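Local atomic coordinates of alternansucrase (Leuconostoc mesenteroides, PDB entry 6HVG), a protein that belongs to glycoside hydrolase family 70 and joins a TIM-barrel-type core to choline-binding and cell-wall-binding repeats. Residues Asp343-Leu348 against Ala1396-His1401; Asn318-Tyr321 against Val327-Thr330. One frame throughout, in Å; residues are numbered along the deposited sequence.

Interaction 1: residues Asp343-Leu348 against Ala1396-His1401; sequences DEQGHL and ANNFYH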
loop_
_atom_site.group_PDB
_atom_site.type_symbol
_atom_site.label_atom_id
_atom_site.label_comp_id
_atom_site.label_asym_id
_atom_site.label_seq_id
_atom_site.Cartn_x
_atom_site.Cartn_y
_atom_site.Cartn_z
ATOM N N ASP A 343 34.359 32.877 0.439
ATOM C CA ASP A 343 34.041 33.078 -0.972
ATOM C C ASP A 343 33.735 34.543 -1.280
ATOM O O ASP A 343 33.830 35.395 -0.393
ATOM C CB ASP A 343 32.909 32.143 -1.437
ATOM C CG ASP A 343 31.556 32.532 -0.912
ATOM O OD1 ASP A 343 31.414 33.596 -0.288
ATOM O OD2 ASP A 343 30.614 31.771 -1.163
ATOM N N GLU A 344 33.378 34.810 -2.535
ATOM C CA GLU A 344 33.102 36.173 -3.033
ATOM C C GLU A 344 32.050 36.910 -2.183
ATOM O O GLU A 344 32.177 38.118 -1.929
ATOM C CB GLU A 344 32.656 36.151 -4.517
ATOM C CG GLU A 344 33.171 34.978 -5.332
ATOM C CD GLU A 344 32.415 33.675 -5.038
ATOM O OE1 GLU A 344 31.251 33.704 -4.572
ATOM O OE2 GLU A 344 33.002 32.601 -5.252
ATOM N N GLN A 345 31.037 36.174 -1.726
ATOM C CA GLN A 345 29.986 36.742 -0.885
ATOM C C GLN A 345 30.418 36.909 0.582
ATOM O O GLN A 345 29.665 37.471 1.361
ATOM C CB GLN A 345 28.733 35.867 -0.928
ATOM C CG GLN A 345 28.244 35.567 -2.337
ATOM C CD GLN A 345 26.783 35.177 -2.367
ATOM O OE1 GLN A 345 26.422 34.067 -2.757
ATOM N NE2 GLN A 345 25.931 36.092 -1.931
ATOM N N GLY A 346 31.604 36.412 0.955
ATOM C CA GLY A 346 32.087 36.434 2.335
ATOM C C GLY A 346 31.674 35.219 3.167
ATOM O O GLY A 346 31.931 35.196 4.380
ATOM N N HIS A 347 31.066 34.215 2.525
ATOM C CA HIS A 347 30.664 32.986 3.214
ATOM C C HIS A 347 31.872 32.098 3.536
ATOM O O HIS A 347 32.695 31.838 2.684
ATOM C CB HIS A 347 29.620 32.166 2.417
ATOM C CG HIS A 347 28.348 32.922 2.114
ATOM N ND1 HIS A 347 28.027 34.109 2.741
ATOM C CD2 HIS A 347 27.318 32.661 1.264
ATOM C CE1 HIS A 347 26.864 34.549 2.297
ATOM N NE2 HIS A 347 26.416 33.695 1.397
ATOM N N LEU A 348 31.953 31.634 4.781
ATOM C CA LEU A 348 32.958 30.676 5.206
ATOM C C LEU A 348 32.616 29.322 4.590
ATOM O O LEU A 348 31.488 28.847 4.704
ATOM C CB LEU A 348 32.970 30.580 6.729
ATOM C CG LEU A 348 33.908 29.544 7.344
ATOM C CD1 LEU A 348 35.349 29.925 7.093
ATOM C CD2 LEU A 348 33.639 29.382 8.832
ATOM N N ALA A 1396 21.747 27.186 4.213
ATOM C CA ALA A 1396 21.690 28.640 4.364
ATOM C C ALA A 1396 20.973 29.311 3.222
ATOM O O ALA A 1396 20.967 30.536 3.142
ATOM C CB ALA A 1396 23.098 29.227 4.503
ATOM N N ASN A 1397 20.373 28.519 2.338
ATOM C CA ASN A 1397 19.597 29.046 1.198
ATOM C C ASN A 1397 20.462 29.465 -0.004
ATOM O O ASN A 1397 20.008 30.220 -0.860
ATOM C CB ASN A 1397 18.654 30.199 1.640
ATOM C CG ASN A 1397 17.419 30.297 0.768
ATOM O OD1 ASN A 1397 16.771 29.286 0.476
ATOM N ND2 ASN A 1397 17.092 31.510 0.333
ATOM N N ASN A 1398 21.700 28.964 -0.066
ATOM C CA ASN A 1398 22.556 29.161 -1.232
ATOM C C ASN A 1398 22.207 28.141 -2.308
ATOM O O ASN A 1398 22.028 26.950 -2.025
ATOM C CB ASN A 1398 24.032 29.039 -0.864
ATOM C CG ASN A 1398 24.488 30.149 0.050
ATOM O OD1 ASN A 1398 24.635 29.941 1.247
ATOM N ND2 ASN A 1398 24.689 31.341 -0.497
ATOM N N PHE A 1399 22.077 28.614 -3.544
ATOM C CA PHE A 1399 21.748 27.722 -4.649
ATOM C C PHE A 1399 22.928 27.626 -5.602
ATOM O O PHE A 1399 23.631 28.600 -5.836
ATOM C CB PHE A 1399 20.447 28.178 -5.337
ATOM C CG PHE A 1399 19.200 27.614 -4.693
ATOM C CD1 PHE A 1399 18.592 26.454 -5.196
ATOM C CD2 PHE A 1399 18.668 28.189 -3.554
ATOM C CE1 PHE A 1399 17.468 25.899 -4.585
ATOM C CE2 PHE A 1399 17.550 27.637 -2.928
ATOM C CZ PHE A 1399 16.949 26.496 -3.446
ATOM N N TYR A 1400 23.187 26.424 -6.104
ATOM C CA TYR A 1400 24.227 26.217 -7.127
ATOM C C TYR A 1400 23.685 25.321 -8.234
ATOM O O TYR A 1400 22.707 24.586 -8.032
ATOM C CB TYR A 1400 25.472 25.580 -6.521
ATOM C CG TYR A 1400 25.934 26.169 -5.200
ATOM C CD1 TYR A 1400 26.918 27.172 -5.151
ATOM C CD2 TYR A 1400 25.421 25.702 -3.992
ATOM C CE1 TYR A 1400 27.373 27.675 -3.933
ATOM C CE2 TYR A 1400 25.860 26.216 -2.777
ATOM C CZ TYR A 1400 26.824 27.196 -2.749
ATOM O OH TYR A 1400 27.247 27.682 -1.528
ATOM N N HIS A 1401 24.299 25.415 -9.408
ATOM C CA HIS A 1401 23.930 24.566 -10.537
ATOM C C HIS A 1401 25.155 23.825 -11.024
ATOM O O HIS A 1401 26.248 24.396 -11.107
ATOM C CB HIS A 1401 23.315 25.361 -11.691
ATOM C CG HIS A 1401 23.104 24.545 -12.934
ATOM N ND1 HIS A 1401 23.933 24.611 -14.038
ATOM C CD2 HIS A 1401 22.170 23.604 -13.221
ATOM C CE1 HIS A 1401 23.498 23.763 -14.959
ATOM N NE2 HIS A 1401 22.431 23.140 -14.486
#

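Interaction 2: residues Asn318-Tyr321 against Val327-Thr330; sequences NTFY and VMLT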
loop_
_atom_site.group_PDB
_atom_site.type_symbol
_atom_site.label_atom_id
_atom_site.label_comp_id
_atom_site.label_asym_id
_atom_site.label_seq_id
_atom_site.Cartn_x
_atom_site.Cartn_y
_atom_site.Cartn_z
ATOM N N ASN A 318 24.900 31.347 7.180
ATOM C CA ASN A 318 26.209 31.664 6.642
ATOM C C ASN A 318 27.083 32.307 7.684
ATOM O O ASN A 318 26.646 33.189 8.428
ATOM C CB ASN A 318 26.110 32.682 5.506
ATOM C CG ASN A 318 25.325 32.170 4.335
ATOM O OD1 ASN A 318 24.244 32.651 4.075
ATOM N ND2 ASN A 318 25.864 31.183 3.625
ATOM N N THR A 319 28.342 31.913 7.701
ATOM C CA THR A 319 29.292 32.489 8.623
ATOM C C THR A 319 30.153 33.487 7.878
ATOM O O THR A 319 30.506 33.250 6.727
ATOM C CB THR A 319 30.136 31.405 9.300
ATOM O OG1 THR A 319 29.261 30.391 9.825
ATOM C CG2 THR A 319 30.972 32.011 10.434
ATOM N N PHE A 320 30.435 34.622 8.518
ATOM C CA PHE A 320 31.322 35.650 7.966
ATOM C C PHE A 320 32.411 35.877 8.991
ATOM O O PHE A 320 32.308 35.396 10.115
ATOM C CB PHE A 320 30.590 36.991 7.740
ATOM C CG PHE A 320 29.407 36.891 6.833
ATOM C CD1 PHE A 320 29.490 37.306 5.511
ATOM C CD2 PHE A 320 28.211 36.337 7.295
ATOM C CE1 PHE A 320 28.400 37.160 4.664
ATOM C CE2 PHE A 320 27.111 36.212 6.458
ATOM C CZ PHE A 320 27.207 36.616 5.136
ATOM N N TYR A 321 33.442 36.609 8.602
ATOM C CA TYR A 321 34.429 37.101 9.556
ATOM C C TYR A 321 34.494 38.597 9.401
ATOM O O TYR A 321 34.520 39.101 8.288
ATOM C CB TYR A 321 35.833 36.494 9.327
ATOM C CG TYR A 321 36.830 36.987 10.351
ATOM C CD1 TYR A 321 36.971 36.344 11.578
ATOM C CD2 TYR A 321 37.587 38.130 10.111
ATOM C CE1 TYR A 321 37.849 36.816 12.544
ATOM C CE2 TYR A 321 38.478 38.608 11.063
ATOM C CZ TYR A 321 38.606 37.947 12.279
ATOM O OH TYR A 321 39.480 38.440 13.218
ATOM N N VAL A 327 34.284 45.484 9.061
ATOM C CA VAL A 327 33.988 45.147 7.662
ATOM C C VAL A 327 34.240 43.666 7.398
ATOM O O VAL A 327 35.276 43.126 7.803
ATOM C CB VAL A 327 34.860 45.980 6.685
ATOM C CG1 VAL A 327 34.573 45.604 5.233
ATOM C CG2 VAL A 327 34.665 47.474 6.927
ATOM N N MET A 328 33.306 43.018 6.700
ATOM C CA MET A 328 33.421 41.593 6.390
ATOM C C MET A 328 34.631 41.330 5.489
ATOM O O MET A 328 34.909 42.084 4.556
ATOM C CB MET A 328 32.145 41.065 5.715
ATOM C CG MET A 328 32.278 40.885 4.216
ATOM S SD MET A 328 30.883 40.067 3.449
ATOM C CE MET A 328 31.241 40.377 1.718
ATOM N N LEU A 329 35.343 40.250 5.780
ATOM C CA LEU A 329 36.494 39.843 4.992
ATOM C C LEU A 329 36.102 38.881 3.866
ATOM O O LEU A 329 35.101 38.173 3.935
ATOM C CB LEU A 329 37.562 39.208 5.896
ATOM C CG LEU A 329 38.399 40.132 6.798
ATOM C CD1 LEU A 329 39.476 39.343 7.525
ATOM C CD2 LEU A 329 39.035 41.264 6.008
ATOM N N THR A 330 36.937 38.855 2.839
ATOM C CA THR A 330 36.748 38.022 1.649
ATOM C C THR A 330 38.022 37.216 1.392
ATOM O O THR A 330 39.107 37.532 1.879
ATOM C CB THR A 330 36.456 38.874 0.388
ATOM O OG1 THR A 330 36.371 38.020 -0.746
ATOM C CG2 THR A 330 37.557 39.922 0.110
#

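Interaction 1: residues Asp343-Leu348 against Ala1396-His1401
H347 and N1398 reach for each other across the gap between their backbones, the imidazole of one meeting the carboxamide of the other. ND2 of N1398 lies in the plane of the ring at its edge, 3.4 Å from H347 CD2 and 3.5 Å from H347 NE2, while the ring and amide planes stand 64° apart. Q345 adds a looser touch: its extended chain and that of N1398 run past one another head to tail, leaving Q345 OE1 3.9 Å from N1398 ND2, the two amide planes almost perpendicular.

Residues of its own loop and of strand 319-322 position the histidine. CB of Q345 sits over the centre of one face of the H347 ring, 3.9 Å above the plane, and F320 of that strand meets the ring nearly at right angles. With chi1 of H347 at -58°, CG lies opposite the carbonyl carbon, and the ring reaches N1398, in the turn before strand 1399-1402. The type I turn from D343 to G346 leads straight into H347, with G346 N bonded to D343 O at 2.8 Å; the positive phi of G346 is readily adopted by glycine. Aspartate suits the first position because OD1 of D343 takes the N-H of H347 at 2.9 Å from above the carboxylate plane. D343 N returns a bond to H347 O.

On the other side, N1398 gives its OD1 to ND2 of N318. An asparagine fits because its oxygen can accept there while its nitrogen faces the imidazole edge. The meeting is therefore small, polar and probably weak, an amide nitrogen at an imidazole edge, its two groups positioned by the D343 turn and the N318 bond.

Interaction 2: residues Asn318-Tyr321 against Val327-Thr330
The carbonyl of Y321, on strand 319-322, turns to the loop 327-330 and accepts the N-H of L329, with L329 N and Y321 O 2.9 Å apart and an N-H...O angle of 164°. A CA-H...O contact from M328 CA reaches the same oxygen of Y321 at 3.3 Å, so Y321 O receives two neighbouring groups of the returning backbone.

Side chains close the contact around this bond. Those of Y321 and L329 run alongside each other in a common direction. CD1 of L329 touches the ring near CD2 and CE2, with Y321 CD2 and L329 CD1 3.4 Å apart. The tyrosine chain runs opposite its own backbone nitrogen (chi1 -178°), which lays the ring alongside the leucine, whose branched end sets a methyl beside the CD2-CE2 side of the ring. The same ring meets F311 of strand 310-313 edge-to-face, so Y321 links its hairpin partner to the loop.

F320, the preceding residue, is buried, and its CB points toward 327-330. There M328 reaches it with an extended chain, and the two cross obliquely: SD of M328 stands 3.7 Å from F320 CD1 and 4.9 Å from the F320 ring centroid, a Met-aromatic contact with the sulfur 72° off the ring normal. Methionine suits the place because its long, flexible chain carries a polarisable sulfur to the ring. L297 of strand 296-300 touches both F320 and M328.

Consecutive aromatics on the strand thus each receive one apolar side chain of the loop, M328 on F320 and L329 on Y321. One nearly straight backbone bond, backed by a CA-H...O contact, joins the backbones, and largely dispersive contacts between aromatic and aliphatic or sulfur groups add to it.

In the fold
Interaction 2 comes first along the chain and closes before interaction 1 opens; their centres lie 12 Å apart, on the same side of the molecule's centre. Strand 319-322, paired with 310-313 in a two-stranded hairpin, belongs to interaction 2 and touches interaction 1 through a probable backbone bond from L348 N to T319 O. Separately, loop packs on loop where Q345 O meets M328 CE. Short hairpins follow in succession here, consistent with choline-binding-type repeats. Interaction 1 reaches further: after more than a thousand residues, including the family 70 region, the chain returns to set the C-terminal hairpin 1390-1393/1399-1402 against the N-terminal repeats.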